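Side-chain contacts in acetylene hydratase (PDB 2E7Z), which hydrates acetylene to acetaldehyde without net redox chemistry, using a tungsten-bis(molybdopterin guanine dinucleotide) cofactor and a [4Fe-4S] cluster: residues G601-S606 with N715-I720; G642-V647 with M692-A697. All coordinates share one frame; numbering follows the deposited sequence.

Contact 1 of 2, residues G601-S606 with N715-I720. With MGD (2-amino-5,6-dimercapto-7-methyl-3,7,8a,9-tetrahydro-8-oxa-1,3,9,10-tetraaza-anthracen-4-one guanosine dinucleotide), chain F.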
ATOM      1  N   GLY A 601       6.589   9.566  -7.172  1.00 14.10           N
ATOM      2  CA  GLY A 601       6.891   9.009  -5.868  1.00 14.72           C
ATOM      3  C   GLY A 601       8.034   9.756  -5.208  1.00 15.09           C
ATOM      4  O   GLY A 601       8.182  10.967  -5.389  1.00 15.89           O
ATOM      5  N   LEU A 602       8.854   8.999  -4.481  1.00 15.11           N
ATOM      6  CA  LEU A 602       9.963   9.502  -3.652  1.00 15.90           C
ATOM      7  C   LEU A 602       9.386  10.106  -2.389  1.00 15.09           C
ATOM      8  O   LEU A 602       8.936  11.253  -2.355  1.00 15.92           O
ATOM      9  CB  LEU A 602      10.937  10.438  -4.387  1.00 16.69           C
ATOM     10  CG  LEU A 602      12.408  10.363  -3.910  1.00 18.46           C
ATOM     11  CD1 LEU A 602      13.225  11.420  -4.619  1.00 20.01           C
ATOM     12  CD2 LEU A 602      12.585  10.527  -2.440  1.00 22.86           C
ATOM     13  N   ARG A 603       9.368   9.280  -1.355  1.00 15.15           N
ATOM     14  CA  ARG A 603       8.759   9.677  -0.095  1.00 14.89           C
ATOM     15  C   ARG A 603       9.622  10.707   0.617  1.00 15.39           C
ATOM     16  O   ARG A 603      10.861  10.617   0.592  1.00 16.74           O
ATOM     17  CB  ARG A 603       8.552   8.460   0.793  1.00 15.14           C
ATOM     18  CG  ARG A 603       7.738   7.363   0.142  1.00 14.98           C
ATOM     19  CD  ARG A 603       6.362   7.821  -0.324  1.00 14.04           C
ATOM     20  NE  ARG A 603       5.638   6.677  -0.870  1.00 14.65           N
ATOM     21  CZ  ARG A 603       4.694   6.722  -1.806  1.00 16.48           C
ATOM     22  NH1 ARG A 603       4.297   7.869  -2.347  1.00 15.26           N
ATOM     23  NH2 ARG A 603       4.144   5.587  -2.213  1.00 16.51           N
ATOM     24  N   GLU A 604       8.962  11.666   1.252  1.00 14.92           N
ATOM     25  CA  GLU A 604       9.641  12.801   1.876  1.00 15.95           C
ATOM     26  C   GLU A 604       9.624  12.634   3.377  1.00 15.76           C
ATOM     27  O   GLU A 604       8.626  12.154   3.953  1.00 15.55           O
ATOM     28  CB  GLU A 604       8.998  14.118   1.452  1.00 16.12           C
ATOM     29  CG  GLU A 604       9.259  14.383  -0.038  1.00 18.19           C
ATOM     30  CD  GLU A 604       8.511  15.559  -0.612  1.00 20.11           C
ATOM     31  OE1 GLU A 604       7.591  16.084   0.039  1.00 21.16           O
ATOM     32  OE2 GLU A 604       8.844  15.948  -1.753  1.00 21.13           O
ATOM     33  N   ASP A 605      10.753  12.990   3.993  1.00 16.39           N
ATOM     34  CA  ASP A 605      10.966  12.793   5.421  1.00 15.71           C
ATOM     35  C   ASP A 605       9.822  13.290   6.294  1.00 16.18           C
ATOM     36  O   ASP A 605       9.434  12.600   7.249  1.00 16.13           O
ATOM     37  CB  ASP A 605      12.251  13.504   5.844  1.00 16.95           C
ATOM     38  CG  ASP A 605      13.522  12.787   5.365  1.00 18.12           C
ATOM     39  OD1 ASP A 605      13.460  11.710   4.727  1.00 19.58           O
ATOM     40  OD2 ASP A 605      14.614  13.331   5.645  1.00 22.03           O
ATOM     41  N   SER A 606       9.274  14.459   5.951  1.00 15.10           N
ATOM     42  CA  SER A 606       8.361  15.191   6.835  1.00 15.01           C
ATOM     43  C   SER A 606       6.875  14.939   6.608  1.00 14.23           C
ATOM     44  O   SER A 606       6.044  15.450   7.368  1.00 15.49           O
ATOM     45  CB  SER A 606       8.620  16.702   6.742  1.00 15.76           C
ATOM     46  OG  SER A 606       8.617  17.135   5.381  1.00 17.93           O
ATOM     47  N   ASN A 715       0.596   1.992 -13.821  1.00 10.92           N
ATOM     48  CA  ASN A 715       2.023   2.157 -13.903  1.00 12.37           C
ATOM     49  C   ASN A 715       2.381   3.607 -13.506  1.00 11.92           C
ATOM     50  O   ASN A 715       1.823   4.571 -14.069  1.00 11.95           O
ATOM     51  CB  ASN A 715       2.448   1.832 -15.335  1.00 12.19           C
ATOM     52  CG  ASN A 715       3.865   2.257 -15.637  1.00 12.87           C
ATOM     53  OD1 ASN A 715       4.804   1.468 -15.491  1.00 15.11           O
ATOM     54  ND2 ASN A 715       4.031   3.506 -16.056  1.00 13.61           N
ATOM     55  N   LEU A 716       3.326   3.758 -12.564  1.00 12.34           N
ATOM     56  CA  LEU A 716       3.771   5.058 -12.023  1.00 14.01           C
ATOM     57  C   LEU A 716       5.282   5.262 -12.099  1.00 13.89           C
ATOM     58  O   LEU A 716       5.773   6.380 -11.917  1.00 14.63           O
ATOM     59  CB  LEU A 716       3.402   5.172 -10.528  1.00 15.15           C
ATOM     60  CG  LEU A 716       2.054   5.741 -10.189  1.00 15.39           C
ATOM     61  CD1 LEU A 716       0.936   4.713 -10.508  1.00 16.92           C
ATOM     62  CD2 LEU A 716       2.053   6.189  -8.725  1.00 13.90           C
ATOM     63  N   ARG A 717       6.009   4.162 -12.290  1.00 14.04           N
ATOM     64  CA  ARG A 717       7.451   4.158 -12.094  1.00 14.23           C
ATOM     65  C   ARG A 717       8.101   3.680 -13.383  1.00 14.59           C
ATOM     66  O   ARG A 717       8.161   2.482 -13.665  1.00 15.07           O
ATOM     67  CB  ARG A 717       7.805   3.280 -10.888  1.00 14.79           C
ATOM     68  CG  ARG A 717       7.377   3.905  -9.580  1.00 14.49           C
ATOM     69  CD  ARG A 717       7.703   3.031  -8.372  1.00 14.44           C
ATOM     70  NE  ARG A 717       7.175   3.704  -7.187  1.00 15.03           N
ATOM     71  CZ  ARG A 717       7.886   4.225  -6.187  1.00 14.05           C
ATOM     72  NH1 ARG A 717       9.215   4.074  -6.101  1.00 16.50           N
ATOM     73  NH2 ARG A 717       7.254   4.894  -5.245  1.00 14.21           N
ATOM     74  N   GLY A 718       8.552   4.656 -14.169  1.00 14.78           N
ATOM     75  CA  GLY A 718       8.980   4.426 -15.543  1.00 15.09           C
ATOM     76  C   GLY A 718       7.754   4.260 -16.423  1.00 15.52           C
ATOM     77  O   GLY A 718       6.623   4.341 -15.945  1.00 15.32           O
ATOM     78  N   GLY A 719       7.976   4.044 -17.711  1.00 15.13           N
ATOM     79  CA  GLY A 719       6.911   3.584 -18.603  1.00 14.54           C
ATOM     80  C   GLY A 719       5.944   4.645 -19.063  1.00 14.24           C
ATOM     81  O   GLY A 719       4.966   4.342 -19.745  1.00 15.20           O
ATOM     82  N   ILE A 720       6.252   5.881 -18.708  1.00 13.99           N
ATOM     83  CA  ILE A 720       5.439   7.049 -19.066  1.00 15.09           C
ATOM     84  C   ILE A 720       6.403   8.151 -19.475  1.00 15.03           C
ATOM     85  O   ILE A 720       7.425   8.348 -18.825  1.00 15.00           O
ATOM     86  CB  ILE A 720       4.593   7.560 -17.864  1.00 14.64           C
ATOM     87  CG1 ILE A 720       3.497   6.566 -17.466  1.00 16.32           C
ATOM     88  CG2 ILE A 720       3.954   8.908 -18.159  1.00 16.94           C
ATOM     89  CD1 ILE A 720       2.869   6.985 -16.112  1.00 18.51           C
TER
HETATM   90  PB  MGD F 802      10.161   6.336  -2.621  0.50 11.83           P
HETATM   91  O1B MGD F 802      10.800   7.168  -1.541  0.50 11.14           O
HETATM   92  O2B MGD F 802       8.943   6.877  -3.314  0.50  9.53           O
HETATM   93  O3B MGD F 802       9.755   4.891  -2.044  0.50 10.76           O
HETATM   94  O3A MGD F 802       9.390   3.688   0.102  0.50 10.00           O
HETATM   95  PA  MGD F 802      10.522   3.942  -1.001  0.50 11.72           P
HETATM   96  O1A MGD F 802      10.726   2.651  -1.751  0.50 10.31           O
HETATM   97  O2A MGD F 802      11.709   4.583  -0.306  0.50 12.29           O
HETATM   98  O5' MGD F 802      11.279   6.016  -3.737  0.50 11.41           O
HETATM   99  C5' MGD F 802      12.501   5.481  -3.265  0.50 10.44           C
HETATM  100  C4' MGD F 802      13.406   5.172  -4.443  0.50  9.33           C
HETATM  101  O4' MGD F 802      12.710   4.356  -5.392  0.50  9.80           O
HETATM  102  C3' MGD F 802      13.825   6.448  -5.168  0.50  9.30           C
HETATM  103  O3' MGD F 802      15.220   6.669  -4.950  0.50 10.26           O
HETATM  104  C2' MGD F 802      13.530   6.177  -6.627  0.50  9.09           C
HETATM  105  O2' MGD F 802      14.581   6.547  -7.517  0.50  9.23           O
HETATM  106  C1' MGD F 802      13.329   4.667  -6.625  0.50  9.64           C
HETATM  107  N9  MGD F 802      12.576   4.171  -7.794  0.50  8.55           N
HETATM  108  C8  MGD F 802      11.564   4.773  -8.447  0.50 10.08           C
HETATM  109  N7  MGD F 802      11.106   4.017  -9.478  0.50  9.90           N
HETATM  110  C5  MGD F 802      11.876   2.902  -9.499  0.50  9.81           C
HETATM  111  C6  MGD F 802      11.962   1.672 -10.316  0.50  9.47           C
HETATM  112  O6  MGD F 802      11.212   1.508 -11.303  0.50  9.75           O
HETATM  113  N1  MGD F 802      12.882   0.756  -9.979  0.50  8.72           N
HETATM  114  C2  MGD F 802      13.724   0.904  -8.935  0.50  7.86           C
HETATM  115  N2  MGD F 802      14.613  -0.081  -8.661  0.50  9.11           N
HETATM  116  N3  MGD F 802      13.698   2.009  -8.138  0.50  8.64           N
HETATM  117  C4  MGD F 802      12.821   3.002  -8.377  0.50  8.53           C
HETATM  118  C10 MGD F 802       8.002   3.504  -0.169  0.50 10.66           C
HETATM  119  C11 MGD F 802       7.379   3.467   1.224  0.50  9.60           C
HETATM  120  O11 MGD F 802       7.822   4.615   1.967  0.50 11.23           O
HETATM  121  C12 MGD F 802       5.866   3.389   1.207  0.50 11.21           C
HETATM  122  S12 MGD F 802       5.064   2.509   0.000  0.50 13.81           S
HETATM  123  C13 MGD F 802       5.127   4.006   2.144  0.50 11.02           C
HETATM  124  S13 MGD F 802       3.440   3.805   2.270  0.50 12.39           S
HETATM  125  C14 MGD F 802       5.754   4.948   3.120  0.50  9.90           C
HETATM  126  N15 MGD F 802       5.572   6.327   2.684  0.50 10.57           N
HETATM  127  C16 MGD F 802       6.304   7.280   3.303  0.50 10.20           C
HETATM  128  C17 MGD F 802       5.970   8.719   3.266  0.50 10.91           C
HETATM  129  O17 MGD F 802       4.972   9.136   2.632  0.50 10.92           O
HETATM  130  N18 MGD F 802       6.782   9.569   3.922  0.50  9.95           N
HETATM  131  C19 MGD F 802       7.880   9.162   4.596  0.50 10.67           C
HETATM  132  N19 MGD F 802       8.628  10.086   5.234  0.50 10.50           N
HETATM  133  N20 MGD F 802       8.254   7.859   4.666  0.50 10.84           N
HETATM  134  C21 MGD F 802       7.522   6.908   4.051  0.50 10.82           C
HETATM  135  N22 MGD F 802       7.895   5.618   4.110  0.50 11.52           N
HETATM  136  C23 MGD F 802       7.249   4.631   3.270  0.50 10.54           C

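Contact 2 of 2, residues G642-V647 with M692-A697. With MGD (2-amino-5,6-dimercapto-7-methyl-3,7,8a,9-tetrahydro-8-oxa-1,3,9,10-tetraaza-anthracen-4-one guanosine dinucleotide), chain E.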
ATOM      1  N   GLY A 642      14.899  25.841  -8.775  1.00 22.38           N
ATOM      2  CA  GLY A 642      14.169  26.799  -7.937  1.00 22.45           C
ATOM      3  C   GLY A 642      13.073  27.631  -8.579  1.00 23.62           C
ATOM      4  O   GLY A 642      12.565  28.561  -7.959  1.00 24.41           O
ATOM      5  N   GLU A 643      12.668  27.278  -9.798  1.00 23.47           N
ATOM      6  CA  GLU A 643      11.565  27.981 -10.459  1.00 23.65           C
ATOM      7  C   GLU A 643      10.382  27.031 -10.716  1.00 22.21           C
ATOM      8  O   GLU A 643      10.585  25.830 -10.874  1.00 22.08           O
ATOM      9  CB  GLU A 643      12.040  28.646 -11.759  1.00 24.49           C
ATOM     10  CG  GLU A 643      13.283  29.554 -11.620  1.00 28.40           C
ATOM     11  CD  GLU A 643      13.099  30.711 -10.653  1.00 33.53           C
ATOM     12  OE1 GLU A 643      11.968  31.250 -10.554  1.00 36.73           O
ATOM     13  OE2 GLU A 643      14.100  31.091  -9.996  1.00 36.44           O
ATOM     14  N   TRP A 644       9.171  27.588 -10.754  1.00 20.86           N
ATOM     15  CA  TRP A 644       7.936  26.792 -10.950  1.00 20.25           C
ATOM     16  C   TRP A 644       7.752  26.319 -12.384  1.00 20.14           C
ATOM     17  O   TRP A 644       7.946  27.093 -13.335  1.00 20.25           O
ATOM     18  CB  TRP A 644       6.724  27.599 -10.493  1.00 21.17           C
ATOM     19  CG  TRP A 644       6.666  27.746  -8.993  1.00 22.25           C
ATOM     20  CD1 TRP A 644       7.267  28.713  -8.234  1.00 23.92           C
ATOM     21  CD2 TRP A 644       5.998  26.870  -8.070  1.00 23.11           C
ATOM     22  NE1 TRP A 644       6.998  28.499  -6.897  1.00 24.63           N
ATOM     23  CE2 TRP A 644       6.216  27.380  -6.772  1.00 24.61           C
ATOM     24  CE3 TRP A 644       5.225  25.706  -8.218  1.00 24.15           C
ATOM     25  CZ2 TRP A 644       5.695  26.764  -5.624  1.00 24.30           C
ATOM     26  CZ3 TRP A 644       4.703  25.096  -7.077  1.00 23.17           C
ATOM     27  CH2 TRP A 644       4.940  25.633  -5.799  1.00 24.41           C
ATOM     28  N   ILE A 645       7.357  25.052 -12.530  1.00 18.41           N
ATOM     29  CA  ILE A 645       7.202  24.443 -13.835  1.00 17.61           C
ATOM     30  C   ILE A 645       5.896  23.648 -13.881  1.00 16.90           C
ATOM     31  O   ILE A 645       5.329  23.312 -12.837  1.00 17.38           O
ATOM     32  CB  ILE A 645       8.388  23.496 -14.193  1.00 17.61           C
ATOM     33  CG1 ILE A 645       8.555  22.361 -13.178  1.00 18.37           C
ATOM     34  CG2 ILE A 645       9.715  24.258 -14.288  1.00 17.31           C
ATOM     35  CD1 ILE A 645       9.406  21.208 -13.687  1.00 18.58           C
ATOM     36  N   TRP A 646       5.429  23.345 -15.091  1.00 16.00           N
ATOM     37  CA  TRP A 646       4.453  22.288 -15.276  1.00 15.36           C
ATOM     38  C   TRP A 646       5.184  21.014 -15.686  1.00 15.24           C
ATOM     39  O   TRP A 646       6.142  21.039 -16.469  1.00 15.78           O
ATOM     40  CB  TRP A 646       3.459  22.663 -16.374  1.00 16.01           C
ATOM     41  CG  TRP A 646       2.561  23.801 -16.052  1.00 16.78           C
ATOM     42  CD1 TRP A 646       2.662  25.096 -16.513  1.00 17.29           C
ATOM     43  CD2 TRP A 646       1.389  23.757 -15.227  1.00 16.42           C
ATOM     44  NE1 TRP A 646       1.627  25.859 -16.007  1.00 16.91           N
ATOM     45  CE2 TRP A 646       0.826  25.054 -15.223  1.00 16.41           C
ATOM     46  CE3 TRP A 646       0.756  22.742 -14.494  1.00 14.82           C
ATOM     47  CZ2 TRP A 646      -0.340  25.362 -14.505  1.00 15.98           C
ATOM     48  CZ3 TRP A 646      -0.414  23.047 -13.793  1.00 15.51           C
ATOM     49  CH2 TRP A 646      -0.940  24.353 -13.798  1.00 16.10           C
ATOM     50  N   VAL A 647       4.721  19.886 -15.172  1.00 14.06           N
ATOM     51  CA  VAL A 647       5.178  18.600 -15.664  1.00 14.29           C
ATOM     52  C   VAL A 647       3.941  17.948 -16.259  1.00 13.85           C
ATOM     53  O   VAL A 647       2.915  17.828 -15.588  1.00 13.31           O
ATOM     54  CB  VAL A 647       5.802  17.736 -14.552  1.00 14.61           C
ATOM     55  CG1 VAL A 647       6.220  16.385 -15.100  1.00 16.18           C
ATOM     56  CG2 VAL A 647       7.000  18.482 -13.933  1.00 15.82           C
ATOM     57  N   MET A 692      -5.966  19.429  -7.352  1.00  9.74           N
ATOM     58  CA  MET A 692      -6.062  19.331  -8.814  1.00 10.12           C
ATOM     59  C   MET A 692      -4.872  19.953  -9.521  1.00 11.21           C
ATOM     60  O   MET A 692      -4.722  19.782 -10.727  1.00 11.56           O
ATOM     61  CB  MET A 692      -7.373  19.961  -9.322  1.00 11.85           C
ATOM     62  CG  MET A 692      -8.684  19.391  -8.679  1.00  9.86           C
ATOM     63  SD  MET A 692      -8.931  17.605  -8.841  1.00 10.69           S
ATOM     64  CE  MET A 692      -9.221  17.487 -10.625  1.00 13.07           C
ATOM     65  N   LEU A 693      -4.029  20.648  -8.765  1.00 11.73           N
ATOM     66  CA  LEU A 693      -2.848  21.338  -9.302  1.00 11.93           C
ATOM     67  C   LEU A 693      -1.542  20.622  -8.969  1.00 10.79           C
ATOM     68  O   LEU A 693      -0.589  20.701  -9.731  1.00 11.90           O
ATOM     69  CB  LEU A 693      -2.787  22.778  -8.770  1.00 13.23           C
ATOM     70  CG  LEU A 693      -3.793  23.762  -9.370  1.00 16.15           C
ATOM     71  CD1 LEU A 693      -3.670  25.108  -8.658  1.00 19.67           C
ATOM     72  CD2 LEU A 693      -3.591  23.920 -10.881  1.00 19.03           C
ATOM     73  N   HIS A 694      -1.477  19.935  -7.832  1.00 11.18           N
ATOM     74  CA  HIS A 694      -0.177  19.453  -7.350  1.00 11.31           C
ATOM     75  C   HIS A 694      -0.054  17.949  -7.090  1.00 10.74           C
ATOM     76  O   HIS A 694       1.046  17.531  -6.702  1.00 11.42           O
ATOM     77  CB  HIS A 694       0.255  20.210  -6.079  1.00 11.87           C
ATOM     78  CG  HIS A 694       0.176  21.687  -6.213  1.00 13.86           C
ATOM     79  ND1 HIS A 694       0.993  22.403  -7.065  1.00 14.96           N
ATOM     80  CD2 HIS A 694      -0.608  22.594  -5.586  1.00 14.82           C
ATOM     81  CE1 HIS A 694       0.702  23.688  -6.966  1.00 15.89           C
ATOM     82  NE2 HIS A 694      -0.257  23.836  -6.068  1.00 18.17           N
ATOM     83  N   ASN A 695      -1.119  17.155  -7.300  1.00 10.17           N
ATOM     84  CA  ASN A 695      -1.017  15.736  -7.017  1.00 10.60           C
ATOM     85  C   ASN A 695      -0.635  14.958  -8.256  1.00  9.59           C
ATOM     86  O   ASN A 695      -1.129  15.250  -9.363  1.00 10.39           O
ATOM     87  CB  ASN A 695      -2.341  15.175  -6.480  1.00 10.16           C
ATOM     88  CG  ASN A 695      -2.178  13.791  -5.922  1.00 10.30           C
ATOM     89  OD1 ASN A 695      -2.917  12.835  -6.289  1.00 11.06           O
ATOM     90  ND2 ASN A 695      -1.213  13.639  -5.064  1.00  8.53           N
ATOM     91  N   ASP A 696       0.195  13.925  -8.063  1.00  9.94           N
ATOM     92  CA  ASP A 696       0.642  13.081  -9.175  1.00  9.55           C
ATOM     93  C   ASP A 696      -0.501  12.401  -9.940  1.00  9.89           C
ATOM     94  O   ASP A 696      -0.395  12.178 -11.141  1.00  9.94           O
ATOM     95  CB  ASP A 696       1.689  12.041  -8.736  1.00  9.64           C
ATOM     96  CG  ASP A 696       1.175  11.056  -7.698  1.00  9.37           C
ATOM     97  OD1 ASP A 696       0.355  11.457  -6.841  1.00 10.12           O
ATOM     98  OD2 ASP A 696       1.602   9.883  -7.731  1.00 11.53           O
ATOM     99  N   ALA A 697      -1.595  12.078  -9.255  1.00  9.46           N
ATOM    100  CA  ALA A 697      -2.674  11.342  -9.933  1.00  9.17           C
ATOM    101  C   ALA A 697      -3.312  12.149 -11.057  1.00  8.09           C
ATOM    102  O   ALA A 697      -4.012  11.587 -11.908  1.00  8.73           O
ATOM    103  CB  ALA A 697      -3.700  10.857  -8.931  1.00  9.90           C
TER
HETATM  104  PB  MGD E 801      -3.664   9.116   1.803  1.00  8.87           P
HETATM  105  O1B MGD E 801      -4.210   8.981   0.403  1.00  9.55           O
HETATM  106  O2B MGD E 801      -2.769  10.249   2.145  1.00  9.31           O
HETATM  107  O3B MGD E 801      -2.868   7.796   2.248  1.00  8.26           O
HETATM  108  O3A MGD E 801      -2.778   5.631   0.977  1.00  9.36           O
HETATM  109  PA  MGD E 801      -3.321   6.258   2.361  1.00  8.69           P
HETATM  110  O1A MGD E 801      -2.574   5.726   3.547  1.00  8.74           O
HETATM  111  O2A MGD E 801      -4.813   6.132   2.296  1.00  7.94           O
HETATM  112  O5' MGD E 801      -4.953   9.146   2.772  1.00  8.04           O
HETATM  113  C5' MGD E 801      -4.788   8.854   4.149  1.00  8.87           C
HETATM  114  C4' MGD E 801      -5.835   9.668   4.883  1.00  6.98           C
HETATM  115  O4' MGD E 801      -5.897   9.165   6.226  1.00  7.65           O
HETATM  116  C3' MGD E 801      -5.461  11.136   5.057  1.00  7.56           C
HETATM  117  O3' MGD E 801      -6.513  11.951   4.514  1.00  8.76           O
HETATM  118  C2' MGD E 801      -5.279  11.365   6.572  1.00  7.85           C
HETATM  119  O2' MGD E 801      -5.692  12.650   7.079  1.00  9.39           O
HETATM  120  C1' MGD E 801      -6.144  10.267   7.130  1.00  7.69           C
HETATM  121  N9  MGD E 801      -5.767   9.743   8.452  1.00  7.75           N
HETATM  122  C8  MGD E 801      -4.518   9.525   8.932  1.00  8.18           C
HETATM  123  N7  MGD E 801      -4.565   8.942  10.140  1.00  8.46           N
HETATM  124  C5  MGD E 801      -5.869   8.715  10.410  1.00  7.74           C
HETATM  125  C6  MGD E 801      -6.638   8.132  11.496  1.00  7.81           C
HETATM  126  O6  MGD E 801      -6.077   7.656  12.505  1.00  7.80           O
HETATM  127  N1  MGD E 801      -7.971   8.099  11.330  1.00  7.29           N
HETATM  128  C2  MGD E 801      -8.632   8.638  10.312  1.00  7.44           C
HETATM  129  N2  MGD E 801      -9.992   8.532  10.274  1.00  7.98           N
HETATM  130  N3  MGD E 801      -7.994   9.195   9.287  1.00  7.44           N
HETATM  131  C4  MGD E 801      -6.646   9.240   9.303  1.00  7.54           C
HETATM  132  C10 MGD E 801      -1.422   5.185   0.935  1.00 10.88           C
HETATM  133  C11 MGD E 801      -1.285   4.329  -0.306  1.00 10.61           C
HETATM  134  O11 MGD E 801      -1.443   5.221  -1.407  1.00  8.62           O
HETATM  135  C12 MGD E 801       0.071   3.668  -0.334  1.00 11.01           C
HETATM  136  S12 MGD E 801       0.559   2.763   1.033  1.00 13.53           S
HETATM  137  C13 MGD E 801       0.850   3.736  -1.426  1.00 11.18           C
HETATM  138  S13 MGD E 801       2.435   3.112  -1.450  1.00 14.62           S
HETATM  139  C14 MGD E 801       0.406   4.381  -2.702  1.00 10.51           C
HETATM  140  N15 MGD E 801       1.112   5.626  -2.964  1.00 10.42           N
HETATM  141  C16 MGD E 801       0.655   6.301  -4.058  1.00 10.39           C
HETATM  142  C17 MGD E 801       1.497   7.134  -4.927  1.00 10.57           C
HETATM  143  O17 MGD E 801       2.721   7.254  -4.699  1.00 11.93           O
HETATM  144  N18 MGD E 801       0.906   7.746  -5.973  1.00 10.82           N
HETATM  145  C19 MGD E 801      -0.416   7.628  -6.256  1.00  9.48           C
HETATM  146  N19 MGD E 801      -0.951   8.272  -7.314  1.00 10.76           N
HETATM  147  N20 MGD E 801      -1.240   6.905  -5.487  1.00  9.83           N
HETATM  148  C21 MGD E 801      -0.770   6.235  -4.426  1.00 10.49           C
HETATM  149  N22 MGD E 801      -1.603   5.494  -3.692  1.00  9.47           N
HETATM  150  C23 MGD E 801      -1.113   4.613  -2.653  1.00 10.39           C

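Contact 1 of 2, residues G601-S606 with N715-I720
Phosphate oxygen O2B of the chain F MGD is where Gly601-Ser606 and Asn715-Ile720 come together, at a phosphate-binding corner of the tungsten cofactor site that includes Arg603 and Arg717. Arg717 NH2 donates to O2B over 3.2 Å, with an N-H...O angle of 158°, while Leu602 N turns to the same atom from the other segment, at a modelled separation too short to be read literally. The neighbouring oxygen takes a firmer bond, from Arg603 N to O1B at 2.6 Å and 164°. Arg717 presents the edge of its guanidinium to O2B, and Arg603 has the same oxygen over one face of its own; the negative charge there would be expected to ease the approach of Arg603 NH2 and Arg717 NH2, 4.4 Å apart. The arms reach different parts of the cofactor. Arg717 runs extended from CG to NE, passing guanine N7 on its way to the phosphate, and its NH1 makes a weak hydrogen bond to Ser293. Arg603 bends at its second torsion (chi2 -57°), which lays its methylenes along the pterin, with CG 3.5 Å from C16 of the chain F MGD, and NH1 goes on to donate to O17 of the second MGD. Gly601 leaves room here: a CB would fall 2.7 Å from Arg717 NH2. In the other segment Asn715 ND2 donates to Gly718 O (2.7 Å), bracing the corner. Strand 596-600 runs directly into Gly601, whose backbone bonds to Ile671 of strand 668-671, and Leu716 and Gly718 bond to strand 596-600 just before the chain enters strand 720-726.

Contact 2 of 2, residues G642-V647 with M692-A697
Trp646 and Leu693 meet through carbon alone: methyl CD2 of the leucine lies at the edge of the indole, 4.0 Å from Trp646 CH2. Beside them Trp644 CZ3 approaches His694 CE1 at 4.2 Å, the two rings set obliquely. Within the helical turn, Leu693 CB sits 3.8 Å above the centre of the imidazole and so backs one face of His694. That ring is fixed in turn by ND1, hydrogen-bonded to the carbonyl of Lys655. With CG beside the backbone N (chi1 -67°), Trp646 swings its six-membered ring towards the helix end. The tryptophans stand on strand 644-648 of the mixed sheet in the molybdopterin dinucleotide-binding domain, whose sequence family belongs to the double-psi beta-barrel clan. Lys655 and Arg653, from the adjacent strand 653-660, make cation-pi contacts with Trp644 and Trp646 respectively. Past the helix end at Asn695, a 3-10 turn brings Asp696 to the pterin of the chain E MGD. A chi1 of 62° places its carboxylate between the backbone N and the carbonyl carbon, and OD2 accepts from both MGD N18, at 2.9 Å, and MGD N19, at 3.0 Å. His673 ND1 holds the other oxygen, OD1, while Ile671 of strand 668-671 packs against the aspartate. With the carboxylate cut back to an alanine here, N18 and N19 of the pterin would probably lose their shared acceptor and His673 ND1 its partner.

In the fold
The same C-terminal sheet underlies both contacts, whose centres lie about 14 Å apart, with contact 2 nested in the loop that contact 1 closes. Contact 1 is buried; its segments follow strand 596-600 and lead into its antiparallel neighbour 720-726, and its chemistry is that of charge and backbone N-H groups around a phosphate. Contact 2 lies farther out, about 23 Å from the chain centre against 13 Å, and joins a strand to a short helix through partly exposed aromatic and aliphatic groups. Cofactor binding there falls to a carboxylate beyond the packed side chains. The two touch where Leu716 CD2 packs 3.9 Å from Asp696 OD2, both lining the chain E MGD pocket, which Arg603 also reaches.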